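Reticulocyte binding protein (PDB 3FAX) probably hydrolyses alpha-glucans as a multidomain glycoside hydrolase of the alpha-amylase type, with a carbohydrate-binding module of the isoamylase N-terminal family. Local coordinates at residues A[452-457]-A[481-486]; A[312-317]-A[385-390]; A[159-164]-A[204-209]. One frame throughout, in Å; residues are numbered along the deposited sequence.

Overall arrangement
Contacts 1 and 2 sit in the catalytic barrel and contact 3 in the carbohydrate-binding module, an arrangement consistent with a modular enzyme whose domains fold separately. Along the chain contact 3 closes first, then contact 2, then contact 1. Contacts 1 and 2 belong to one closed eight-stranded parallel barrel and lie with centres about 8 Å apart. Strands 385-390 and 453-456 are neighbours there, so pairs 312-315/385-390 and 453-456/482-485 make four consecutive staves, further linked by a salt bridge between Arg455 and Asp389. Contact 3 lies in the antiparallel sheet of its module, its centre about 35 Å from that of contact 1 and 33 Å from that of contact 2, and touches neither.

Contact 1 (A[452-457]-A[481-486]); sequences DGFRFD and MIMIGE
Arg455, Asp457 and Glu486 meet in a salt-bridge network at the sugar-binding end of the (beta/alpha)8 barrel, where a bound alpha-glucose lies about 4 Å from the side chain of Glu486. Their strands, 453-456 and 482-485, are the fourth and fifth of the barrel and the two parallel arms of a beta-alpha-beta unit, connected through helix 464-477. Backbone bonds run alternately between them: Ile484 N gives to Phe454 O at 2.9 Å, Phe456 N gives to Ile484 O, and Glu486 N reaches Phe456 O. On the face carrying Phe454, Phe456 and Met483, which packs on helices 432-448 and 464-477, sulfur meets aromatic edges. Met483 SD lies in the plane of the Phe456 ring, 3.7 Å from Phe456 CE2, while its methyl CE comes obliquely to the Phe454 ring, 3.6 Å from Phe454 CD2. Met481, bent at both of its outer torsions, folds back to bring SD to the Phe454 edge, making a second Met-aromatic contact. The opposite face holds Arg455 and Ile484, with Ile484 CG1 against the aliphatic stem of the arginine. Beyond that stem Asp457 OD1 lies close to the guanidinium plane and accepts from Arg455 NH1 at 3.0 Å through its anti lone pair; the same NH1 also pairs with Asp389. Glu486 lays CG over one face of the guanidinium; its OE2 takes a bond from Trp488 NE1 and its OE1 one from Met458 N. Glu486 OE1 also makes a long salt bridge of 3.5 Å to Arg455 NH2. The like-charged oxygens Glu486 OE1 and Asp457 OD1 stand 3.1 Å apart, with Arg455 paired to both residues.

Contact 2 (A[312-317]-A[385-390]); sequences HIQLLP and GVILDV
Ile387, Asp389 and His312 give up the most surface where strand 312-315 lies parallel to strand 385-390, the second and third staves of the (beta/alpha)8 barrel. Ile387 is gripped through both backbone polar atoms: its N gives to Ile313 O, and its O accepts from Leu315 N at 2.8 Å. Its two branches then divide the neighbouring strand. A chi1 of -70° sets CG2 anti to the backbone N, and this methyl crosses the extended chain of Gln314, 3.6 Å from Gln314 CG, whereas CD1 on the other branch reaches His312 CB at 4.1 Å. The His312 ring meets Gly385 obliquely, His312 CD2 lying 3.9 Å from Gly385 CA, and packs edge to face with Phe262. On the other face the Leu315 and Leu388 side chains lie side by side, pointing the same way, and touch through CD1 and CD2. Asp389 closes the ladder, its N giving to Leu315 O at 2.9 Å. A water near Leu315 O and Asp389 O probably bridges the strands here, though it cannot serve every acceptor in reach. The side chain of Asp389 lies beside the Pro317 ring, with Asp389 CB 3.7 Å from Pro317 CD. Backbone bonds and largely apolar packing make up most of the contact; the one carboxylate, at its end, has Tyr346 OH on OD2 and a salt bridge from OD1 to Arg455 NH1, and the arginine would probably favour its negative charge.

Contact 3 (A[159-164]-A[204-209]); sequences TMIIYD and LYEIKR
Met160 keeps CG anti to its backbone N (chi1 175°) and runs straight until chi3, where a turn to -73° swings its methyl toward Tyr205. Met160 CE ends 3.3 Å from Tyr205 OH, approaching the phenol obliquely, and the stem follows the same ring, with Met160 CB 3.9 Å from Tyr205 CE1. Tyr163 is set differently: chi1 of -51° sets CG anti to the carbonyl carbon and carries the ring across Leu204. There Leu204 N lies at the ring edge, in its plane, and the hydroxyl reaches further, Tyr163 OH standing 3.3 Å from Leu204 CD1. The ring also makes a cation-pi contact with Lys240. These groups sit on two antiparallel strands, 157-164 and 202-208, of the all-beta carbohydrate-binding module found at the N-terminus of isoamylases and their relatives. Thr159 with Glu206 and Ile161 with Leu204 are hydrogen-bonded pairs, and Met160 with Tyr205 is the non-hydrogen-bonded pair between them. Ile161 N gives an almost straight bond to Leu204 O at 2.7 Å, and Leu204 N returns one to Ile161 O at 2.9 Å. Thr159 and Glu206 exchange the same two-way bonding, Glu206 N to Thr159 O being the shorter at 2.7 Å. The Met160 and Tyr205 face turns toward Ala148 of strand 146-151, part of the buried interior of the module. On the other face, Ile161 CD1 crosses to Glu206 CB at 3.9 Å, and both residues also touch Lys215 of strand 214-216.

Contact 1 (A[452-457]-A[481-486])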
ATOM      1  N   ASP A 452       6.486 -10.709   6.606  1.00 32.79           N
ATOM      2  CA  ASP A 452       7.840 -10.572   6.068  1.00 32.19           C
ATOM      3  C   ASP A 452       8.089  -9.226   5.403  1.00 33.51           C
ATOM      4  O   ASP A 452       9.239  -8.868   5.153  1.00 35.91           O
ATOM      5  CB  ASP A 452       8.116 -11.704   5.083  1.00 30.77           C
ATOM      6  CG  ASP A 452       8.007 -13.059   5.734  1.00 30.86           C
ATOM      7  OD1 ASP A 452       8.903 -13.386   6.544  1.00 30.63           O
ATOM      8  OD2 ASP A 452       7.021 -13.779   5.465  1.00 29.41           O
ATOM      9  N   GLY A 453       7.021  -8.482   5.119  1.00 32.76           N
ATOM     10  CA  GLY A 453       7.162  -7.169   4.518  1.00 31.42           C
ATOM     11  C   GLY A 453       5.883  -6.357   4.474  1.00 30.54           C
ATOM     12  O   GLY A 453       4.812  -6.856   4.792  1.00 28.74           O
ATOM     13  N   PHE A 454       6.012  -5.089   4.090  1.00 29.18           N
ATOM     14  CA  PHE A 454       4.870  -4.189   3.977  1.00 28.87           C
ATOM     15  C   PHE A 454       4.980  -3.299   2.738  1.00 28.57           C
ATOM     16  O   PHE A 454       6.074  -2.888   2.325  1.00 29.48           O
ATOM     17  CB  PHE A 454       4.743  -3.305   5.215  1.00 29.11           C
ATOM     18  CG  PHE A 454       4.526  -4.071   6.488  1.00 29.52           C
ATOM     19  CD1 PHE A 454       3.239  -4.330   6.949  1.00 30.11           C
ATOM     20  CD2 PHE A 454       5.608  -4.534   7.226  1.00 29.42           C
ATOM     21  CE1 PHE A 454       3.033  -5.050   8.121  1.00 29.13           C
ATOM     22  CE2 PHE A 454       5.413  -5.244   8.394  1.00 29.12           C
ATOM     23  CZ  PHE A 454       4.119  -5.504   8.846  1.00 28.65           C
ATOM     24  N   ARG A 455       3.827  -3.019   2.152  1.00 25.12           N
ATOM     25  CA  ARG A 455       3.715  -2.140   1.018  1.00 23.58           C
ATOM     26  C   ARG A 455       2.883  -0.963   1.508  1.00 23.14           C
ATOM     27  O   ARG A 455       1.720  -1.145   1.860  1.00 25.53           O
ATOM     28  CB  ARG A 455       3.030  -2.875  -0.140  1.00 22.51           C
ATOM     29  CG  ARG A 455       2.709  -2.022  -1.360  1.00 25.87           C
ATOM     30  CD  ARG A 455       1.243  -1.514  -1.341  1.00 26.48           C
ATOM     31  NE  ARG A 455       0.873  -0.846  -2.585  1.00 26.99           N
ATOM     32  CZ  ARG A 455      -0.108   0.057  -2.724  1.00 26.61           C
ATOM     33  NH1 ARG A 455      -0.867   0.435  -1.696  1.00 26.00           N
ATOM     34  NH2 ARG A 455      -0.331   0.594  -3.916  1.00 25.26           N
ATOM     35  N   PHE A 456       3.490   0.218   1.569  1.00 20.49           N
ATOM     36  CA  PHE A 456       2.792   1.441   2.023  1.00 20.99           C
ATOM     37  C   PHE A 456       2.031   2.137   0.904  1.00 19.87           C
ATOM     38  O   PHE A 456       2.628   2.601  -0.071  1.00 18.60           O
ATOM     39  CB  PHE A 456       3.776   2.445   2.616  1.00 18.85           C
ATOM     40  CG  PHE A 456       4.308   2.045   3.947  1.00 21.44           C
ATOM     41  CD1 PHE A 456       3.667   2.444   5.109  1.00 23.18           C
ATOM     42  CD2 PHE A 456       5.437   1.247   4.050  1.00 22.89           C
ATOM     43  CE1 PHE A 456       4.162   2.070   6.354  1.00 25.03           C
ATOM     44  CE2 PHE A 456       5.937   0.868   5.287  1.00 23.93           C
ATOM     45  CZ  PHE A 456       5.303   1.273   6.438  1.00 24.40           C
ATOM     46  N   ASP A 457       0.720   2.233   1.065  1.00 22.09           N
ATOM     47  CA  ASP A 457      -0.109   3.020   0.160  1.00 24.81           C
ATOM     48  C   ASP A 457       0.241   4.501   0.324  1.00 26.62           C
ATOM     49  O   ASP A 457       0.474   4.959   1.441  1.00 28.13           O
ATOM     50  CB  ASP A 457      -1.594   2.779   0.468  1.00 27.38           C
ATOM     51  CG  ASP A 457      -2.533   3.408  -0.570  1.00 28.56           C
ATOM     52  OD1 ASP A 457      -2.587   2.906  -1.718  1.00 30.13           O
ATOM     53  OD2 ASP A 457      -3.223   4.394  -0.225  1.00 23.93           O
ATOM     54  N   MET A 481      13.376  -8.187   7.021  1.00 36.05           N
ATOM     55  CA  MET A 481      12.231  -7.331   6.732  1.00 34.31           C
ATOM     56  C   MET A 481      12.460  -6.615   5.408  1.00 33.15           C
ATOM     57  O   MET A 481      13.564  -6.141   5.133  1.00 32.26           O
ATOM     58  CB  MET A 481      12.006  -6.321   7.860  1.00 34.00           C
ATOM     59  CG  MET A 481      10.910  -5.276   7.599  1.00 34.55           C
ATOM     60  SD  MET A 481       9.282  -5.944   7.202  1.00 34.26           S
ATOM     61  CE  MET A 481       9.010  -7.087   8.546  1.00 32.71           C
ATOM     62  N   ILE A 482      11.412  -6.581   4.587  1.00 32.22           N
ATOM     63  CA  ILE A 482      11.410  -5.861   3.325  1.00 32.28           C
ATOM     64  C   ILE A 482      10.230  -4.908   3.268  1.00 31.25           C
ATOM     65  O   ILE A 482       9.117  -5.277   3.605  1.00 31.51           O
ATOM     66  CB  ILE A 482      11.382  -6.845   2.131  1.00 32.87           C
ATOM     67  CG1 ILE A 482      12.814  -7.137   1.701  1.00 33.80           C
ATOM     68  CG2 ILE A 482      10.600  -6.293   0.952  1.00 31.29           C
ATOM     69  CD1 ILE A 482      13.711  -5.908   1.768  1.00 34.29           C
ATOM     70  N   MET A 483      10.481  -3.674   2.858  1.00 30.10           N
ATOM     71  CA  MET A 483       9.416  -2.679   2.772  1.00 30.66           C
ATOM     72  C   MET A 483       9.447  -1.969   1.434  1.00 28.04           C
ATOM     73  O   MET A 483      10.496  -1.540   0.971  1.00 28.51           O
ATOM     74  CB  MET A 483       9.536  -1.664   3.916  1.00 31.75           C
ATOM     75  CG  MET A 483       9.214  -2.246   5.282  1.00 32.68           C
ATOM     76  SD  MET A 483       8.859  -1.009   6.541  1.00 33.88           S
ATOM     77  CE  MET A 483       8.161  -2.030   7.837  1.00 31.95           C
ATOM     78  N   ILE A 484       8.289  -1.857   0.804  1.00 29.25           N
ATOM     79  CA  ILE A 484       8.157  -1.009  -0.382  1.00 28.36           C
ATOM     80  C   ILE A 484       7.014  -0.023  -0.153  1.00 29.68           C
ATOM     81  O   ILE A 484       6.326  -0.103   0.862  1.00 30.52           O
ATOM     82  CB  ILE A 484       7.957  -1.839  -1.672  1.00 25.72           C
ATOM     83  CG1 ILE A 484       6.609  -2.559  -1.655  1.00 26.08           C
ATOM     84  CG2 ILE A 484       9.119  -2.841  -1.850  1.00 27.17           C
ATOM     85  CD1 ILE A 484       6.406  -3.509  -2.823  1.00 25.62           C
ATOM     86  N   GLY A 485       6.828   0.919  -1.076  1.00 31.17           N
ATOM     87  CA  GLY A 485       5.689   1.834  -1.000  1.00 31.80           C
ATOM     88  C   GLY A 485       5.535   2.711  -2.222  1.00 30.47           C
ATOM     89  O   GLY A 485       6.461   2.858  -3.013  1.00 29.77           O
ATOM     90  N   GLU A 486       4.349   3.288  -2.375  1.00 30.83           N
ATOM     91  CA  GLU A 486       4.104   4.263  -3.434  1.00 31.07           C
ATOM     92  C   GLU A 486       4.734   5.593  -3.026  1.00 29.05           C
ATOM     93  O   GLU A 486       4.211   6.267  -2.142  1.00 29.07           O
ATOM     94  CB  GLU A 486       2.610   4.486  -3.625  1.00 32.27           C
ATOM     95  CG  GLU A 486       1.809   3.321  -4.124  1.00 32.13           C
ATOM     96  CD  GLU A 486       0.390   3.752  -4.496  1.00 33.49           C
ATOM     97  OE1 GLU A 486      -0.422   4.054  -3.582  1.00 32.27           O
ATOM     98  OE2 GLU A 486       0.095   3.806  -5.710  1.00 32.66           O
TER

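Contact 2 (A[312-317]-A[385-390])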
ATOM      1  N   HIS A 312       7.392 -13.523  -2.762  1.00 30.46           N
ATOM      2  CA  HIS A 312       6.498 -12.888  -1.806  1.00 28.70           C
ATOM      3  C   HIS A 312       5.119 -12.696  -2.393  1.00 29.03           C
ATOM      4  O   HIS A 312       4.969 -12.278  -3.546  1.00 28.73           O
ATOM      5  CB  HIS A 312       7.069 -11.541  -1.369  1.00 31.13           C
ATOM      6  CG  HIS A 312       8.309 -11.656  -0.538  1.00 31.73           C
ATOM      7  ND1 HIS A 312       9.570 -11.697  -1.087  1.00 32.85           N
ATOM      8  CD2 HIS A 312       8.478 -11.752   0.801  1.00 33.53           C
ATOM      9  CE1 HIS A 312      10.465 -11.806  -0.120  1.00 33.68           C
ATOM     10  NE2 HIS A 312       9.828 -11.846   1.035  1.00 33.68           N
ATOM     11  N   ILE A 313       4.109 -13.016  -1.591  1.00 28.77           N
ATOM     12  CA  ILE A 313       2.733 -12.722  -1.928  1.00 27.92           C
ATOM     13  C   ILE A 313       2.380 -11.436  -1.185  1.00 29.60           C
ATOM     14  O   ILE A 313       2.446 -11.381   0.046  1.00 28.85           O
ATOM     15  CB  ILE A 313       1.795 -13.877  -1.538  1.00 28.95           C
ATOM     16  CG1 ILE A 313       2.218 -15.156  -2.288  1.00 28.55           C
ATOM     17  CG2 ILE A 313       0.334 -13.522  -1.848  1.00 28.38           C
ATOM     18  CD1 ILE A 313       1.463 -16.399  -1.904  1.00 27.43           C
ATOM     19  N   GLN A 314       2.060 -10.392  -1.943  1.00 28.95           N
ATOM     20  CA  GLN A 314       1.632  -9.132  -1.364  1.00 29.16           C
ATOM     21  C   GLN A 314       0.121  -9.124  -1.361  1.00 28.49           C
ATOM     22  O   GLN A 314      -0.503  -9.216  -2.420  1.00 30.56           O
ATOM     23  CB  GLN A 314       2.165  -7.935  -2.155  1.00 29.87           C
ATOM     24  CG  GLN A 314       1.809  -6.583  -1.539  1.00 30.60           C
ATOM     25  CD  GLN A 314       2.354  -5.421  -2.335  1.00 31.27           C
ATOM     26  OE1 GLN A 314       1.592  -4.585  -2.836  1.00 31.78           O
ATOM     27  NE2 GLN A 314       3.677  -5.371  -2.482  1.00 29.04           N
ATOM     28  N   LEU A 315      -0.464  -9.018  -0.172  1.00 26.90           N
ATOM     29  CA  LEU A 315      -1.911  -8.991  -0.029  1.00 26.30           C
ATOM     30  C   LEU A 315      -2.441  -7.563   0.098  1.00 26.25           C
ATOM     31  O   LEU A 315      -2.016  -6.809   0.975  1.00 23.05           O
ATOM     32  CB  LEU A 315      -2.325  -9.786   1.201  1.00 25.69           C
ATOM     33  CG  LEU A 315      -1.897 -11.257   1.239  1.00 25.42           C
ATOM     34  CD1 LEU A 315      -2.365 -11.880   2.546  1.00 23.68           C
ATOM     35  CD2 LEU A 315      -2.437 -12.018   0.027  1.00 23.34           C
ATOM     36  N   LEU A 316      -3.387  -7.214  -0.770  1.00 27.29           N
ATOM     37  CA  LEU A 316      -4.161  -5.976  -0.634  1.00 26.96           C
ATOM     38  C   LEU A 316      -4.747  -5.868   0.770  1.00 28.23           C
ATOM     39  O   LEU A 316      -4.907  -6.879   1.445  1.00 29.08           O
ATOM     40  CB  LEU A 316      -5.280  -5.910  -1.685  1.00 26.07           C
ATOM     41  CG  LEU A 316      -4.884  -5.227  -3.000  1.00 25.38           C
ATOM     42  CD1 LEU A 316      -4.101  -6.197  -3.884  1.00 25.34           C
ATOM     43  CD2 LEU A 316      -6.103  -4.646  -3.727  1.00 22.78           C
ATOM     44  N   PRO A 317      -5.091  -4.644   1.208  1.00 29.73           N
ATOM     45  CA  PRO A 317      -5.384  -4.415   2.630  1.00 30.43           C
ATOM     46  C   PRO A 317      -6.262  -5.484   3.319  1.00 29.81           C
ATOM     47  O   PRO A 317      -7.462  -5.589   3.036  1.00 30.91           O
ATOM     48  CB  PRO A 317      -6.083  -3.052   2.631  1.00 30.60           C
ATOM     49  CG  PRO A 317      -5.531  -2.353   1.434  1.00 31.18           C
ATOM     50  CD  PRO A 317      -5.274  -3.419   0.405  1.00 29.47           C
ATOM     51  N   GLY A 385       6.975 -15.777   1.219  1.00 38.05           N
ATOM     52  CA  GLY A 385       6.681 -14.817   2.297  1.00 36.28           C
ATOM     53  C   GLY A 385       5.435 -13.983   2.045  1.00 35.52           C
ATOM     54  O   GLY A 385       4.871 -14.030   0.951  1.00 35.52           O
ATOM     55  N   VAL A 386       5.001 -13.226   3.059  1.00 34.40           N
ATOM     56  CA  VAL A 386       3.896 -12.271   2.901  1.00 33.81           C
ATOM     57  C   VAL A 386       4.382 -10.831   2.959  1.00 34.13           C
ATOM     58  O   VAL A 386       5.322 -10.508   3.690  1.00 35.76           O
ATOM     59  CB  VAL A 386       2.786 -12.387   3.990  1.00 33.64           C
ATOM     60  CG1 VAL A 386       1.616 -13.211   3.493  1.00 32.04           C
ATOM     61  CG2 VAL A 386       3.338 -12.902   5.308  1.00 32.88           C
ATOM     62  N   ILE A 387       3.715  -9.980   2.185  1.00 31.14           N
ATOM     63  CA  ILE A 387       3.823  -8.530   2.310  1.00 29.29           C
ATOM     64  C   ILE A 387       2.396  -8.019   2.482  1.00 28.48           C
ATOM     65  O   ILE A 387       1.536  -8.304   1.647  1.00 27.70           O
ATOM     66  CB  ILE A 387       4.447  -7.864   1.050  1.00 27.81           C
ATOM     67  CG1 ILE A 387       5.926  -8.201   0.941  1.00 27.74           C
ATOM     68  CG2 ILE A 387       4.274  -6.329   1.088  1.00 30.00           C
ATOM     69  CD1 ILE A 387       6.606  -7.623  -0.287  1.00 26.08           C
ATOM     70  N   LEU A 388       2.131  -7.280   3.554  1.00 26.72           N
ATOM     71  CA  LEU A 388       0.788  -6.768   3.782  1.00 26.46           C
ATOM     72  C   LEU A 388       0.707  -5.321   3.282  1.00 25.98           C
ATOM     73  O   LEU A 388       1.521  -4.479   3.657  1.00 26.39           O
ATOM     74  CB  LEU A 388       0.389  -6.889   5.266  1.00 24.26           C
ATOM     75  CG  LEU A 388       0.178  -8.315   5.819  1.00 22.54           C
ATOM     76  CD1 LEU A 388      -0.233  -8.305   7.304  1.00 18.30           C
ATOM     77  CD2 LEU A 388      -0.851  -9.104   4.997  1.00 19.28           C
ATOM     78  N   ASP A 389      -0.254  -5.058   2.398  1.00 25.39           N
ATOM     79  CA  ASP A 389      -0.565  -3.687   1.977  1.00 24.96           C
ATOM     80  C   ASP A 389      -1.163  -3.020   3.194  1.00 23.34           C
ATOM     81  O   ASP A 389      -2.085  -3.568   3.797  1.00 25.26           O
ATOM     82  CB  ASP A 389      -1.580  -3.684   0.823  1.00 24.74           C
ATOM     83  CG  ASP A 389      -1.656  -2.355   0.092  1.00 27.32           C
ATOM     84  OD1 ASP A 389      -1.383  -1.286   0.688  1.00 30.16           O
ATOM     85  OD2 ASP A 389      -2.001  -2.377  -1.108  1.00 29.38           O
ATOM     86  N   VAL A 390      -0.632  -1.858   3.557  1.00 20.49           N
ATOM     87  CA  VAL A 390      -1.103  -1.108   4.722  1.00 21.94           C
ATOM     88  C   VAL A 390      -1.347   0.347   4.323  1.00 20.79           C
ATOM     89  O   VAL A 390      -0.559   0.911   3.581  1.00 19.94           O
ATOM     90  CB  VAL A 390      -0.073  -1.166   5.890  1.00 20.97           C
ATOM     91  CG1 VAL A 390      -0.133  -2.520   6.601  1.00 20.99           C
ATOM     92  CG2 VAL A 390       1.336  -0.874   5.373  1.00 19.71           C
TER
HETATM   93  O   HOH W   1      -2.590  -6.192   3.432  1.00 30.50           O

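Contact 3 (A[159-164]-A[204-209])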
ATOM      1  N   THR A 159     -15.910   6.214  29.555  1.00 34.10           N
ATOM      2  CA  THR A 159     -16.593   4.993  29.958  1.00 33.45           C
ATOM      3  C   THR A 159     -16.462   3.941  28.858  1.00 33.93           C
ATOM      4  O   THR A 159     -16.652   4.250  27.682  1.00 34.71           O
ATOM      5  CB  THR A 159     -18.087   5.240  30.229  1.00 33.27           C
ATOM      6  OG1 THR A 159     -18.240   6.331  31.142  1.00 35.01           O
ATOM      7  CG2 THR A 159     -18.739   4.000  30.826  1.00 32.64           C
ATOM      8  N   MET A 160     -16.119   2.711  29.244  1.00 33.55           N
ATOM      9  CA  MET A 160     -16.155   1.571  28.327  1.00 32.13           C
ATOM     10  C   MET A 160     -17.570   1.038  28.321  1.00 31.07           C
ATOM     11  O   MET A 160     -18.197   0.939  29.373  1.00 30.96           O
ATOM     12  CB  MET A 160     -15.203   0.455  28.774  1.00 32.22           C
ATOM     13  CG  MET A 160     -15.277  -0.819  27.920  1.00 31.90           C
ATOM     14  SD  MET A 160     -14.180  -2.165  28.452  1.00 34.25           S
ATOM     15  CE  MET A 160     -12.557  -1.577  27.945  1.00 32.58           C
ATOM     16  N   ILE A 161     -18.071   0.698  27.138  1.00 29.48           N
ATOM     17  CA  ILE A 161     -19.372   0.053  27.004  1.00 28.12           C
ATOM     18  C   ILE A 161     -19.098  -1.344  26.480  1.00 27.88           C
ATOM     19  O   ILE A 161     -18.374  -1.490  25.503  1.00 27.06           O
ATOM     20  CB  ILE A 161     -20.290   0.817  26.028  1.00 27.48           C
ATOM     21  CG1 ILE A 161     -20.424   2.286  26.461  1.00 27.66           C
ATOM     22  CG2 ILE A 161     -21.664   0.146  25.950  1.00 26.02           C
ATOM     23  CD1 ILE A 161     -21.206   3.154  25.487  1.00 27.18           C
ATOM     24  N   ILE A 162     -19.647  -2.365  27.135  1.00 27.40           N
ATOM     25  CA  ILE A 162     -19.349  -3.760  26.765  1.00 28.85           C
ATOM     26  C   ILE A 162     -20.594  -4.459  26.196  1.00 30.19           C
ATOM     27  O   ILE A 162     -21.687  -4.356  26.764  1.00 29.37           O
ATOM     28  CB  ILE A 162     -18.788  -4.566  27.967  1.00 27.71           C
ATOM     29  CG1 ILE A 162     -17.529  -3.893  28.534  1.00 27.70           C
ATOM     30  CG2 ILE A 162     -18.483  -6.006  27.562  1.00 26.42           C
ATOM     31  CD1 ILE A 162     -16.841  -4.699  29.667  1.00 27.64           C
ATOM     32  N   TYR A 163     -20.414  -5.176  25.083  1.00 30.98           N
ATOM     33  CA  TYR A 163     -21.532  -5.779  24.355  1.00 33.68           C
ATOM     34  C   TYR A 163     -21.396  -7.301  24.263  1.00 36.47           C
ATOM     35  O   TYR A 163     -20.288  -7.841  24.293  1.00 37.87           O
ATOM     36  CB  TYR A 163     -21.650  -5.188  22.948  1.00 32.82           C
ATOM     37  CG  TYR A 163     -21.674  -3.669  22.877  1.00 32.47           C
ATOM     38  CD1 TYR A 163     -22.865  -2.972  22.660  1.00 31.73           C
ATOM     39  CD2 TYR A 163     -20.501  -2.929  22.997  1.00 32.08           C
ATOM     40  CE1 TYR A 163     -22.882  -1.571  22.573  1.00 30.55           C
ATOM     41  CE2 TYR A 163     -20.508  -1.536  22.916  1.00 31.78           C
ATOM     42  CZ  TYR A 163     -21.697  -0.863  22.704  1.00 31.66           C
ATOM     43  OH  TYR A 163     -21.681   0.517  22.626  1.00 31.38           O
ATOM     44  N   ASP A 164     -22.533  -7.981  24.135  1.00 37.25           N
ATOM     45  CA  ASP A 164     -22.576  -9.441  24.211  1.00 37.74           C
ATOM     46  C   ASP A 164     -21.785 -10.083  23.078  1.00 37.45           C
ATOM     47  O   ASP A 164     -21.928  -9.699  21.918  1.00 35.99           O
ATOM     48  CB  ASP A 164     -24.033  -9.941  24.190  1.00 38.51           C
ATOM     49  CG  ASP A 164     -24.170 -11.399  24.608  1.00 37.81           C
ATOM     50  OD1 ASP A 164     -23.184 -12.157  24.520  1.00 39.37           O
ATOM     51  OD2 ASP A 164     -25.279 -11.792  25.020  1.00 37.35           O
ATOM     52  N   LEU A 204     -16.897  -0.589  23.155  1.00 32.06           N
ATOM     53  CA  LEU A 204     -16.733   0.750  22.603  1.00 33.06           C
ATOM     54  C   LEU A 204     -16.392   1.668  23.770  1.00 34.56           C
ATOM     55  O   LEU A 204     -16.547   1.279  24.931  1.00 35.24           O
ATOM     56  CB  LEU A 204     -18.020   1.231  21.929  1.00 32.33           C
ATOM     57  CG  LEU A 204     -18.404   0.651  20.563  1.00 33.09           C
ATOM     58  CD1 LEU A 204     -19.709   1.275  20.059  1.00 31.35           C
ATOM     59  CD2 LEU A 204     -17.273   0.856  19.552  1.00 34.32           C
ATOM     60  N   TYR A 205     -15.924   2.875  23.467  1.00 34.57           N
ATOM     61  CA  TYR A 205     -15.605   3.852  24.497  1.00 35.57           C
ATOM     62  C   TYR A 205     -16.480   5.081  24.306  1.00 36.17           C
ATOM     63  O   TYR A 205     -16.419   5.724  23.260  1.00 34.19           O
ATOM     64  CB  TYR A 205     -14.127   4.265  24.422  1.00 36.40           C
ATOM     65  CG  TYR A 205     -13.142   3.278  25.016  1.00 36.08           C
ATOM     66  CD1 TYR A 205     -13.131   3.014  26.383  1.00 36.68           C
ATOM     67  CD2 TYR A 205     -12.198   2.635  24.217  1.00 37.22           C
ATOM     68  CE1 TYR A 205     -12.221   2.118  26.940  1.00 37.02           C
ATOM     69  CE2 TYR A 205     -11.278   1.733  24.763  1.00 38.73           C
ATOM     70  CZ  TYR A 205     -11.299   1.480  26.127  1.00 37.88           C
ATOM     71  OH  TYR A 205     -10.402   0.596  26.672  1.00 37.34           O
ATOM     72  N   GLU A 206     -17.295   5.395  25.310  1.00 37.67           N
ATOM     73  CA  GLU A 206     -18.017   6.668  25.338  1.00 38.24           C
ATOM     74  C   GLU A 206     -17.101   7.694  25.982  1.00 38.44           C
ATOM     75  O   GLU A 206     -16.549   7.440  27.057  1.00 39.28           O
ATOM     76  CB  GLU A 206     -19.337   6.565  26.110  1.00 39.16           C
ATOM     77  CG  GLU A 206     -20.294   7.732  25.836  1.00 40.47           C
ATOM     78  CD  GLU A 206     -21.657   7.552  26.487  1.00 41.79           C
ATOM     79  OE1 GLU A 206     -21.762   7.746  27.720  1.00 43.23           O
ATOM     80  OE2 GLU A 206     -22.628   7.232  25.765  1.00 41.51           O
ATOM     81  N   ILE A 207     -16.926   8.834  25.308  1.00 37.67           N
ATOM     82  CA  ILE A 207     -16.006   9.889  25.741  1.00 37.31           C
ATOM     83  C   ILE A 207     -16.766  11.205  25.888  1.00 37.96           C
ATOM     84  O   ILE A 207     -17.392  11.676  24.936  1.00 36.26           O
ATOM     85  CB  ILE A 207     -14.832  10.072  24.734  1.00 36.39           C
ATOM     86  CG1 ILE A 207     -13.964   8.809  24.700  1.00 36.31           C
ATOM     87  CG2 ILE A 207     -13.963  11.285  25.109  1.00 35.17           C
ATOM     88  CD1 ILE A 207     -12.759   8.909  23.790  1.00 35.41           C
ATOM     89  N   LYS A 208     -16.705  11.790  27.082  1.00 38.01           N
ATOM     90  CA  LYS A 208     -17.398  13.036  27.367  1.00 39.17           C
ATOM     91  C   LYS A 208     -16.434  14.222  27.262  1.00 38.54           C
ATOM     92  O   LYS A 208     -15.298  14.164  27.743  1.00 37.72           O
ATOM     93  CB  LYS A 208     -18.046  12.982  28.753  1.00 40.51           C
ATOM     94  CG  LYS A 208     -19.095  14.068  28.982  1.00 41.92           C
ATOM     95  CD  LYS A 208     -19.542  14.166  30.449  1.00 42.39           C
ATOM     96  CE  LYS A 208     -20.275  15.492  30.726  1.00 43.13           C
ATOM     97  NZ  LYS A 208     -20.509  15.755  32.179  1.00 43.07           N
ATOM     98  N   ARG A 209     -16.902  15.280  26.605  1.00 37.10           N
ATOM     99  CA  ARG A 209     -16.173  16.538  26.484  1.00 36.83           C
ATOM    100  C   ARG A 209     -17.185  17.682  26.400  1.00 37.12           C
ATOM    101  O   ARG A 209     -17.827  17.874  25.368  1.00 37.38           O
ATOM    102  CB  ARG A 209     -15.297  16.533  25.233  1.00 36.13           C
ATOM    103  CG  ARG A 209     -13.900  15.958  25.425  1.00 35.89           C
ATOM    104  CD  ARG A 209     -13.054  16.147  24.164  1.00 34.81           C
ATOM    105  NE  ARG A 209     -13.760  15.638  22.988  1.00 34.65           N
ATOM    106  CZ  ARG A 209     -13.559  14.453  22.410  1.00 33.95           C
ATOM    107  NH1 ARG A 209     -12.622  13.611  22.844  1.00 34.29           N
ATOM    108  NH2 ARG A 209     -14.295  14.117  21.359  1.00 33.04           N
TER